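Local coordinates for putative exported protein (Bordetella pertussis Tohama I, PDB 2PFZ) that binds pyroglutamic acid as a periplasmic receptor and probably delivers it to a tripartite ATP-independent periplasmic (TRAP) transporter, at residues S12-E17 with K241-K246; K93-Q98 with Q234-G239; T185-K190 with K251-K256. All blocks are in the same frame, centred on the assembly; numbering follows the deposited sequence.

Interaction 1: residues S12-E17 with K241-K246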
loop_
_atom_site.group_PDB
_atom_site.type_symbol
_atom_site.label_atom_id
_atom_site.label_comp_id
_atom_site.label_asym_id
_atom_site.label_seq_id
_atom_site.Cartn_x
_atom_site.Cartn_y
_atom_site.Cartn_z
ATOM N N SER A 12 15.645 -2.036 -1.481
ATOM C CA SER A 12 15.802 -1.228 -0.266
ATOM C C SER A 12 14.471 -0.910 0.426
ATOM O O SER A 12 14.441 -0.446 1.569
ATOM C CB SER A 12 16.605 0.047 -0.540
ATOM O OG SER A 12 15.973 0.851 -1.507
ATOM N N ASN A 13 13.368 -1.187 -0.256
ATOM C CA ASN A 13 12.052 -0.906 0.306
ATOM C C ASN A 13 11.664 -1.870 1.444
ATOM O O ASN A 13 11.921 -3.097 1.373
ATOM C CB ASN A 13 11.028 -0.860 -0.821
ATOM C CG ASN A 13 9.592 -0.815 -0.325
ATOM O OD1 ASN A 13 9.016 0.264 -0.103
ATOM N ND2 ASN A 13 9.017 -1.979 -0.138
ATOM N N LEU A 14 11.064 -1.304 2.493
ATOM C CA LEU A 14 10.666 -2.063 3.691
ATOM C C LEU A 14 9.830 -3.329 3.381
ATOM O O LEU A 14 10.070 -4.388 3.986
ATOM C CB LEU A 14 9.980 -1.154 4.747
ATOM C CG LEU A 14 8.533 -0.667 4.518
ATOM C CD1 LEU A 14 7.494 -1.638 5.090
ATOM C CD2 LEU A 14 8.308 0.752 5.060
ATOM N N HIS A 15 8.878 -3.256 2.443
ATOM C CA HIS A 15 8.088 -4.461 2.099
ATOM C C HIS A 15 8.958 -5.549 1.469
ATOM O O HIS A 15 8.711 -6.733 1.671
ATOM C CB HIS A 15 6.960 -4.152 1.117
ATOM C CG HIS A 15 5.868 -3.305 1.694
ATOM N ND1 HIS A 15 4.870 -3.812 2.499
ATOM C CD2 HIS A 15 5.637 -1.971 1.603
ATOM C CE1 HIS A 15 4.059 -2.833 2.861
ATOM N NE2 HIS A 15 4.501 -1.707 2.326
ATOM N N VAL A 16 9.967 -5.133 0.696
ATOM C CA VAL A 16 10.815 -6.083 -0.045
ATOM C C VAL A 16 11.891 -6.667 0.873
ATOM O O VAL A 16 12.213 -7.871 0.786
ATOM C CB VAL A 16 11.418 -5.446 -1.311
ATOM C CG1 VAL A 16 12.141 -6.497 -2.156
ATOM C CG2 VAL A 16 10.302 -4.799 -2.152
ATOM N N GLU A 17 12.465 -5.816 1.730
ATOM C CA GLU A 17 13.277 -6.295 2.852
ATOM C C GLU A 17 12.514 -7.397 3.600
ATOM O O GLU A 17 13.083 -8.447 3.885
ATOM C CB GLU A 17 13.629 -5.158 3.812
ATOM C CG GLU A 17 14.467 -5.617 5.024
ATOM C CD GLU A 17 14.863 -4.454 5.948
ATOM O OE1 GLU A 17 15.454 -4.706 7.040
ATOM O OE2 GLU A 17 14.585 -3.285 5.590
ATOM N N LYS A 241 5.680 -4.503 12.145
ATOM C CA LYS A 241 6.763 -4.078 13.031
ATOM C C LYS A 241 7.737 -3.129 12.336
ATOM O O LYS A 241 7.987 -2.013 12.825
ATOM C CB LYS A 241 7.492 -5.319 13.594
ATOM C CG LYS A 241 8.649 -5.039 14.563
ATOM C CD LYS A 241 9.450 -6.339 14.829
ATOM C CE LYS A 241 10.718 -6.084 15.685
ATOM N NZ LYS A 241 10.467 -5.257 16.915
ATOM N N LEU A 242 8.275 -3.551 11.193
ATOM C CA LEU A 242 9.292 -2.755 10.490
ATOM C C LEU A 242 8.706 -1.476 9.885
ATOM O O LEU A 242 9.384 -0.449 9.826
ATOM C CB LEU A 242 10.023 -3.580 9.429
ATOM C CG LEU A 242 11.109 -4.604 9.877
ATOM C CD1 LEU A 242 10.794 -5.496 11.155
ATOM C CD2 LEU A 242 11.485 -5.495 8.690
ATOM N N SER A 243 7.440 -1.535 9.475
ATOM C CA SER A 243 6.784 -0.379 8.891
ATOM C C SER A 243 6.707 0.741 9.924
ATOM O O SER A 243 7.120 1.870 9.658
ATOM C CB SER A 243 5.375 -0.749 8.420
ATOM O OG SER A 243 4.795 0.352 7.719
ATOM N N GLN A 244 6.223 0.410 11.115
ATOM C CA GLN A 244 6.050 1.424 12.180
ATOM C C GLN A 244 7.393 1.909 12.703
ATOM O O GLN A 244 7.594 3.114 12.872
ATOM C CB GLN A 244 5.248 0.844 13.328
ATOM C CG GLN A 244 5.087 1.834 14.508
ATOM C CD GLN A 244 4.170 1.306 15.586
ATOM O OE1 GLN A 244 4.163 1.822 16.708
ATOM N NE2 GLN A 244 3.372 0.292 15.257
ATOM N N GLU A 245 8.296 0.962 12.968
ATOM C CA GLU A 245 9.628 1.290 13.507
ATOM C C GLU A 245 10.436 2.218 12.610
ATOM O O GLU A 245 11.080 3.170 13.096
ATOM C CB GLU A 245 10.386 0.001 13.867
ATOM C CG GLU A 245 9.825 -0.662 15.152
ATOM C CD GLU A 245 10.539 -1.935 15.538
ATOM O OE1 GLU A 245 11.599 -2.257 14.936
ATOM O OE2 GLU A 245 10.040 -2.621 16.450
ATOM N N LYS A 246 10.390 1.980 11.302
ATOM C CA LYS A 246 11.207 2.774 10.368
ATOM C C LYS A 246 10.588 4.117 9.989
ATOM O O LYS A 246 11.278 5.012 9.461
ATOM C CB LYS A 246 11.558 1.947 9.124
ATOM C CG LYS A 246 12.569 0.857 9.414
ATOM C CD LYS A 246 12.921 0.066 8.166
ATOM C CE LYS A 246 13.486 -1.302 8.537
ATOM N NZ LYS A 246 14.703 -1.252 9.404
#
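The N-terminal turn of helix 14-30 packs here against the long helix 222-256, close to the ligand cleft of a DctP-type receptor. Leu14 and Ser243 make the apolar touch. Leu14 CD1 lies 4.0 Å from Ser243 CB and 4.1 Å from Ser243 CA, so the methyl rests on the root of the serine. With OG opposite the backbone N (chi1 -174°), the Ser243 hydroxyl reaches the carbonyl of Ala118 and the hydroxyl of Tyr88, outside the contact, and is hydrogen-bonded to both. Leu14 CD1 also sits 3.9 Å above the centre of the His15 ring, and that ring in turn meets Trp119 of the ligand pocket.

A polar fringe accompanies this packing. Glu17 reaches across with an extended chain, and Lys246 comes from the opposite direction. Glu17 OE2 is 3.7 Å from Lys246 CE. The charged ends are farther apart, with Glu17 OE1 4.3 Å from Lys246 NZ, beyond salt-bridge range. Any attraction is therefore probably loose. Asn13 occupies the N-cap of helix 14-30, and its carbonyl accepts the amide of Glu17. The contact thus ties the first helix to the long helix beside the ligand pocket, in a receptor of the DctP family of periplasmic binding proteins.

Interaction 2: residues K93-Q98 with Q234-G239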
loop_
_atom_site.group_PDB
_atom_site.type_symbol
_atom_site.label_atom_id
_atom_site.label_comp_id
_atom_site.label_asym_id
_atom_site.label_seq_id
_atom_site.Cartn_x
_atom_site.Cartn_y
_atom_site.Cartn_z
ATOM N N LYS A 93 -6.826 -2.560 12.919
ATOM C CA LYS A 93 -8.242 -2.861 13.150
ATOM C C LYS A 93 -9.095 -2.759 11.890
ATOM O O LYS A 93 -9.995 -3.581 11.672
ATOM C CB LYS A 93 -8.774 -1.966 14.259
ATOM C CG LYS A 93 -8.114 -2.324 15.578
ATOM C CD LYS A 93 -8.441 -1.414 16.717
ATOM C CE LYS A 93 -8.025 -2.143 18.014
ATOM N NZ LYS A 93 -7.393 -1.286 19.046
ATOM N N LEU A 94 -8.798 -1.782 11.034
ATOM C CA LEU A 94 -9.511 -1.676 9.756
ATOM C C LEU A 94 -9.240 -2.913 8.935
ATOM O O LEU A 94 -10.135 -3.478 8.336
ATOM C CB LEU A 94 -9.081 -0.426 8.970
ATOM C CG LEU A 94 -9.855 -0.172 7.659
ATOM C CD1 LEU A 94 -11.376 -0.008 7.911
ATOM C CD2 LEU A 94 -9.274 1.083 6.969
ATOM N N TYR A 95 -7.976 -3.315 8.900
ATOM C CA TYR A 95 -7.572 -4.545 8.225
ATOM C C TYR A 95 -8.361 -5.758 8.717
ATOM O O TYR A 95 -8.887 -6.528 7.903
ATOM C CB TYR A 95 -6.063 -4.756 8.448
ATOM C CG TYR A 95 -5.496 -6.120 8.020
ATOM C CD1 TYR A 95 -6.034 -6.846 6.943
ATOM C CD2 TYR A 95 -4.383 -6.649 8.680
ATOM C CE1 TYR A 95 -5.478 -8.090 6.548
ATOM C CE2 TYR A 95 -3.832 -7.900 8.301
ATOM C CZ TYR A 95 -4.388 -8.601 7.250
ATOM O OH TYR A 95 -3.795 -9.796 6.874
ATOM N N GLN A 96 -8.407 -5.963 10.030
ATOM C CA GLN A 96 -9.127 -7.115 10.598
ATOM C C GLN A 96 -10.603 -7.141 10.211
ATOM O O GLN A 96 -11.145 -8.202 9.908
ATOM C CB GLN A 96 -8.949 -7.152 12.118
ATOM C CG GLN A 96 -7.502 -7.438 12.564
ATOM C CD GLN A 96 -6.872 -8.654 11.879
ATOM O OE1 GLN A 96 -5.974 -8.524 11.048
ATOM N NE2 GLN A 96 -7.320 -9.832 12.244
ATOM N N ALA A 97 -11.229 -5.960 10.176
ATOM C CA ALA A 97 -12.603 -5.781 9.694
ATOM C C ALA A 97 -12.751 -6.142 8.189
ATOM O O ALA A 97 -13.740 -6.785 7.757
ATOM C CB ALA A 97 -13.023 -4.343 9.932
ATOM N N GLN A 98 -11.752 -5.750 7.406
ATOM C CA GLN A 98 -11.762 -5.952 5.943
ATOM C C GLN A 98 -11.443 -7.380 5.529
ATOM O O GLN A 98 -11.904 -7.868 4.490
ATOM C CB GLN A 98 -10.681 -5.052 5.330
ATOM C CG GLN A 98 -10.512 -5.088 3.822
ATOM C CD GLN A 98 -9.278 -4.283 3.373
ATOM O OE1 GLN A 98 -8.289 -4.201 4.102
ATOM N NE2 GLN A 98 -9.336 -3.706 2.164
ATOM N N GLN A 234 4.537 -14.994 10.261
ATOM C CA GLN A 234 5.768 -14.328 10.707
ATOM C C GLN A 234 6.010 -13.063 9.879
ATOM O O GLN A 234 6.375 -12.026 10.438
ATOM C CB GLN A 234 6.986 -15.279 10.619
ATOM C CG GLN A 234 6.851 -16.470 11.570
ATOM C CD GLN A 234 7.970 -17.524 11.465
ATOM O OE1 GLN A 234 8.963 -17.381 10.722
ATOM N NE2 GLN A 234 7.800 -18.596 12.220
ATOM N N ALA A 235 5.787 -13.149 8.559
ATOM C CA ALA A 235 6.011 -11.997 7.643
ATOM C C ALA A 235 5.072 -10.839 7.968
ATOM O O ALA A 235 5.482 -9.670 7.922
ATOM C CB ALA A 235 5.838 -12.410 6.182
ATOM N N GLU A 236 3.813 -11.161 8.270
ATOM C CA GLU A 236 2.856 -10.133 8.651
ATOM C C GLU A 236 3.282 -9.425 9.917
ATOM O O GLU A 236 3.229 -8.217 9.968
ATOM C CB GLU A 236 1.450 -10.671 8.831
ATOM C CG GLU A 236 0.399 -9.546 8.811
ATOM C CD GLU A 236 -1.006 -10.071 8.704
ATOM O OE1 GLU A 236 -1.439 -10.399 7.570
ATOM O OE2 GLU A 236 -1.704 -10.130 9.754
ATOM N N GLU A 237 3.675 -10.190 10.936
ATOM C CA GLU A 237 4.117 -9.624 12.218
ATOM C C GLU A 237 5.329 -8.720 12.037
ATOM O O GLU A 237 5.342 -7.566 12.502
ATOM C CB GLU A 237 4.436 -10.758 13.224
ATOM C CG GLU A 237 4.953 -10.250 14.578
ATOM C CD GLU A 237 4.512 -11.092 15.774
ATOM O OE1 GLU A 237 3.351 -11.565 15.799
ATOM O OE2 GLU A 237 5.337 -11.258 16.710
ATOM N N ARG A 238 6.337 -9.251 11.344
ATOM C CA ARG A 238 7.574 -8.525 11.089
ATOM C C ARG A 238 7.323 -7.282 10.231
ATOM O O ARG A 238 7.951 -6.257 10.450
ATOM C CB ARG A 238 8.604 -9.432 10.403
ATOM C CG ARG A 238 9.987 -8.795 10.141
ATOM C CD ARG A 238 10.886 -9.690 9.280
ATOM N NE ARG A 238 10.698 -11.091 9.573
ATOM C CZ ARG A 238 10.195 -12.025 8.758
ATOM N NH1 ARG A 238 9.784 -11.778 7.498
ATOM N NH2 ARG A 238 10.110 -13.245 9.249
ATOM N N GLY A 239 6.440 -7.391 9.236
ATOM C CA GLY A 239 6.191 -6.292 8.284
ATOM C C GLY A 239 5.523 -5.103 8.971
ATOM O O GLY A 239 5.920 -3.940 8.762
HETATM O O HOH W 1 -4.096 -10.801 10.161
#
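Glu236 OE1 is gripped by two donors, the hydroxyl of Tyr95 across the contact and the backbone amide of Ser116 on strand 111-118. The bond from Tyr95 OH to Glu236 OE1 is short, at 2.5 Å. It meets the oxygen on the syn side, with the donor 34° out of the carboxylate plane. The other oxygen is held by water. Water 1 donates to Glu236 OE2 at 2.5 Å and to Gln96 OE1 at 3.1 Å. Both oxygens of the carboxylate thus have partners, which should restrain its rotation. Three donors to one carboxylate would be expected to favour its charged form.

The two helix segments are well separated: Tyr95 CA and Glu236 CA are 11.8 Å apart. Long side chains bridge the gap from opposite directions. A chi1 of 170° swings the Tyr95 ring away from its own backbone N and out across the gap, and Glu236 meets it with an extended chain. In the periplasmic binding protein fold seen here, this joins helix 88-107 to the long helix 222-256 beside a strand of the three-stranded antiparallel sheet.

The carboxylate comes to the edge of the phenol ring, with the two planes 70° apart. Its OE2 is 3.4 Å from Tyr95 CE2. Gln96 OE1 lies over one face of the same ring, 3.4 Å above the plane and offset toward the rim. Elsewhere on helix 222-256, Arg238 forms a salt bridge with Asp25 and a hydrogen bond to Asn18, tying this helix to helix 14-30.

Interaction 3: residues T185-K190 with K251-K256. With PCA (pyroglutamic acid), chain B.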
loop_
_atom_site.group_PDB
_atom_site.type_symbol
_atom_site.label_atom_id
_atom_site.label_comp_id
_atom_site.label_asym_id
_atom_site.label_seq_id
_atom_site.Cartn_x
_atom_site.Cartn_y
_atom_site.Cartn_z
ATOM N N THR A 185 8.750 5.850 0.671
ATOM C CA THR A 185 8.819 6.157 -0.772
ATOM C C THR A 185 9.561 7.444 -1.064
ATOM O O THR A 185 10.398 7.490 -1.982
ATOM C CB THR A 185 7.435 6.158 -1.419
ATOM O OG1 THR A 185 6.910 4.836 -1.359
ATOM C CG2 THR A 185 7.516 6.586 -2.882
ATOM N N GLY A 186 9.260 8.487 -0.288
ATOM C CA GLY A 186 9.998 9.757 -0.414
ATOM C C GLY A 186 11.496 9.565 -0.325
ATOM O O GLY A 186 12.247 10.066 -1.167
ATOM N N PHE A 187 11.938 8.836 0.698
ATOM C CA PHE A 187 13.360 8.570 0.885
ATOM C C PHE A 187 13.932 7.700 -0.233
ATOM O O PHE A 187 14.964 8.046 -0.831
ATOM C CB PHE A 187 13.610 7.908 2.242
ATOM C CG PHE A 187 15.061 7.760 2.585
ATOM C CD1 PHE A 187 15.779 8.842 3.097
ATOM C CD2 PHE A 187 15.708 6.543 2.406
ATOM C CE1 PHE A 187 17.140 8.706 3.418
ATOM C CE2 PHE A 187 17.066 6.398 2.732
ATOM C CZ PHE A 187 17.772 7.490 3.246
ATOM N N ASP A 188 13.269 6.584 -0.518
ATOM C CA ASP A 188 13.808 5.597 -1.464
ATOM C C ASP A 188 13.914 6.088 -2.910
ATOM O O ASP A 188 14.614 5.476 -3.731
ATOM C CB ASP A 188 12.980 4.313 -1.430
ATOM C CG ASP A 188 13.188 3.497 -0.169
ATOM O OD1 ASP A 188 14.213 3.637 0.539
ATOM O OD2 ASP A 188 12.305 2.682 0.109
ATOM N N THR A 189 13.210 7.170 -3.227
ATOM C CA THR A 189 13.212 7.735 -4.573
ATOM C C THR A 189 13.981 9.056 -4.587
ATOM O O THR A 189 14.002 9.781 -5.603
ATOM C CB THR A 189 11.774 7.951 -5.115
ATOM O OG1 THR A 189 11.040 8.843 -4.254
ATOM C CG2 THR A 189 11.028 6.606 -5.294
ATOM N N LYS A 190 14.628 9.351 -3.457
ATOM C CA LYS A 190 15.319 10.621 -3.234
ATOM C C LYS A 190 14.473 11.824 -3.638
ATOM O O LYS A 190 14.945 12.715 -4.351
ATOM C CB LYS A 190 16.677 10.621 -3.959
ATOM C CG LYS A 190 17.652 9.634 -3.363
ATOM C CD LYS A 190 19.086 10.154 -3.450
ATOM C CE LYS A 190 19.772 9.707 -4.721
ATOM N NZ LYS A 190 20.604 8.512 -4.440
ATOM N N LYS A 251 11.403 9.818 8.378
ATOM C CA LYS A 251 11.090 11.236 8.592
ATOM C C LYS A 251 12.326 12.056 9.006
ATOM O O LYS A 251 12.576 13.118 8.440
ATOM C CB LYS A 251 9.946 11.409 9.602
ATOM C CG LYS A 251 8.564 11.307 8.957
ATOM C CD LYS A 251 7.529 10.614 9.811
ATOM C CE LYS A 251 7.469 11.100 11.219
ATOM N NZ LYS A 251 6.176 10.683 11.867
ATOM N N GLU A 252 13.096 11.540 9.964
ATOM C CA GLU A 252 14.308 12.209 10.447
ATOM C C GLU A 252 15.405 12.188 9.381
ATOM O O GLU A 252 16.167 13.135 9.258
ATOM C CB GLU A 252 14.816 11.563 11.749
ATOM C CG GLU A 252 13.859 11.684 12.946
ATOM C CD GLU A 252 13.519 13.119 13.289
ATOM O OE1 GLU A 252 14.450 13.901 13.557
ATOM O OE2 GLU A 252 12.317 13.469 13.272
ATOM N N GLN A 253 15.477 11.121 8.592
ATOM C CA GLN A 253 16.456 11.065 7.512
ATOM C C GLN A 253 16.091 12.037 6.387
ATOM O O GLN A 253 16.954 12.714 5.873
ATOM C CB GLN A 253 16.656 9.625 7.017
ATOM C CG GLN A 253 18.030 9.351 6.403
ATOM C CD GLN A 253 19.178 9.225 7.416
ATOM O OE1 GLN A 253 20.345 9.177 7.018
ATOM N NE2 GLN A 253 18.856 9.170 8.713
ATOM N N LEU A 254 14.812 12.130 6.033
ATOM C CA LEU A 254 14.334 13.129 5.068
ATOM C C LEU A 254 14.689 14.541 5.534
ATOM O O LEU A 254 15.129 15.382 4.727
ATOM C CB LEU A 254 12.817 13.011 4.864
ATOM C CG LEU A 254 12.363 11.826 3.993
ATOM C CD1 LEU A 254 10.863 11.623 4.067
ATOM C CD2 LEU A 254 12.785 12.005 2.548
ATOM N N ALA A 255 14.507 14.795 6.830
ATOM C CA ALA A 255 14.937 16.068 7.420
ATOM C C ALA A 255 16.444 16.256 7.280
ATOM O O ALA A 255 16.888 17.315 6.827
ATOM C CB ALA A 255 14.493 16.185 8.890
ATOM N N LYS A 256 17.229 15.234 7.631
ATOM C CA LYS A 256 18.692 15.298 7.457
ATOM C C LYS A 256 19.032 15.778 6.047
ATOM O O LYS A 256 19.993 16.530 5.845
ATOM C CB LYS A 256 19.345 13.930 7.747
ATOM C CG LYS A 256 20.867 13.878 7.537
ATOM C CD LYS A 256 21.579 12.861 8.455
ATOM C CE LYS A 256 22.307 11.711 7.707
ATOM N NZ LYS A 256 23.143 12.177 6.529
HETATM N N PCA B . 4.396 4.207 -1.336
HETATM C CA PCA B . 3.798 3.530 -2.504
HETATM C CB PCA B . 2.327 3.200 -2.251
HETATM C CG PCA B . 2.003 3.743 -0.873
HETATM C CD PCA B . 3.316 4.276 -0.379
HETATM O OE PCA B . 3.484 4.706 0.772
HETATM C C PCA B . 3.855 4.511 -3.652
HETATM O O PCA B . 3.730 4.145 -4.828
HETATM O OXT PCA B . 4.032 5.712 -3.394
#
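Apolar contacts join Phe187 and Gly186 to Leu254. Leu254 CD2 approaches the backbone of the short helix, 3.8 Å from Phe187 N and 4.0 Å from Gly186 C. It also lies 4.2 Å from Phe187 CB, near the plane of the ring at its edge. The trans first torsion of Phe187 (chi1 -173°) carries the ring out toward helix 222-256. There it passes obliquely by the aliphatic part of Gln253, whose exact placement in the model is doubtful. Phe187 also makes an edge-to-face contact with Trp249, about one turn earlier on the long helix. Leu254 touches Ile261 of strand 260-262.

Helix 183-188 ends in a Schellman motif. Lys190, with positive phi, is its C-prime residue: Lys190 N bonds to Phe187 O, and Thr191 N to Gly186 O. The hydroxyl of Thr189 turns back to the same helix and donates to Thr185 O at 2.7 Å.

Thr185, on the same short helix, is one of the residues that bind the ligand. The ring nitrogen of pyroglutamic acid donates to Thr185 OG1 at 2.6 Å, in a nearly straight bond of 166°. Thr185 CG2 lies 3.6 Å from the ligand carboxylate atom OXT. Ser181, Ser182 and Arg142 supply further hydrogen bonds to the ligand.

In the fold
All three contacts draw on helix 222-256, at successive places along it. Interactions 1 and 2 use adjoining segments of the helix, and their centres are 14 Å apart. Interaction 3 lies farther on, 13 Å from interaction 1 and 25 Å from interaction 2 between centres. Interactions 1 and 3 also touch directly, with Asn13 CA 3.6 Å from Asp188 OD2. Both lie near the pyroglutamic acid pocket: interaction 3 includes the pocket residue Thr185, while the side chain of Leu14 in interaction 1 is about 8 Å from the ligand. Interaction 2 joins the same helix to helix 88-107.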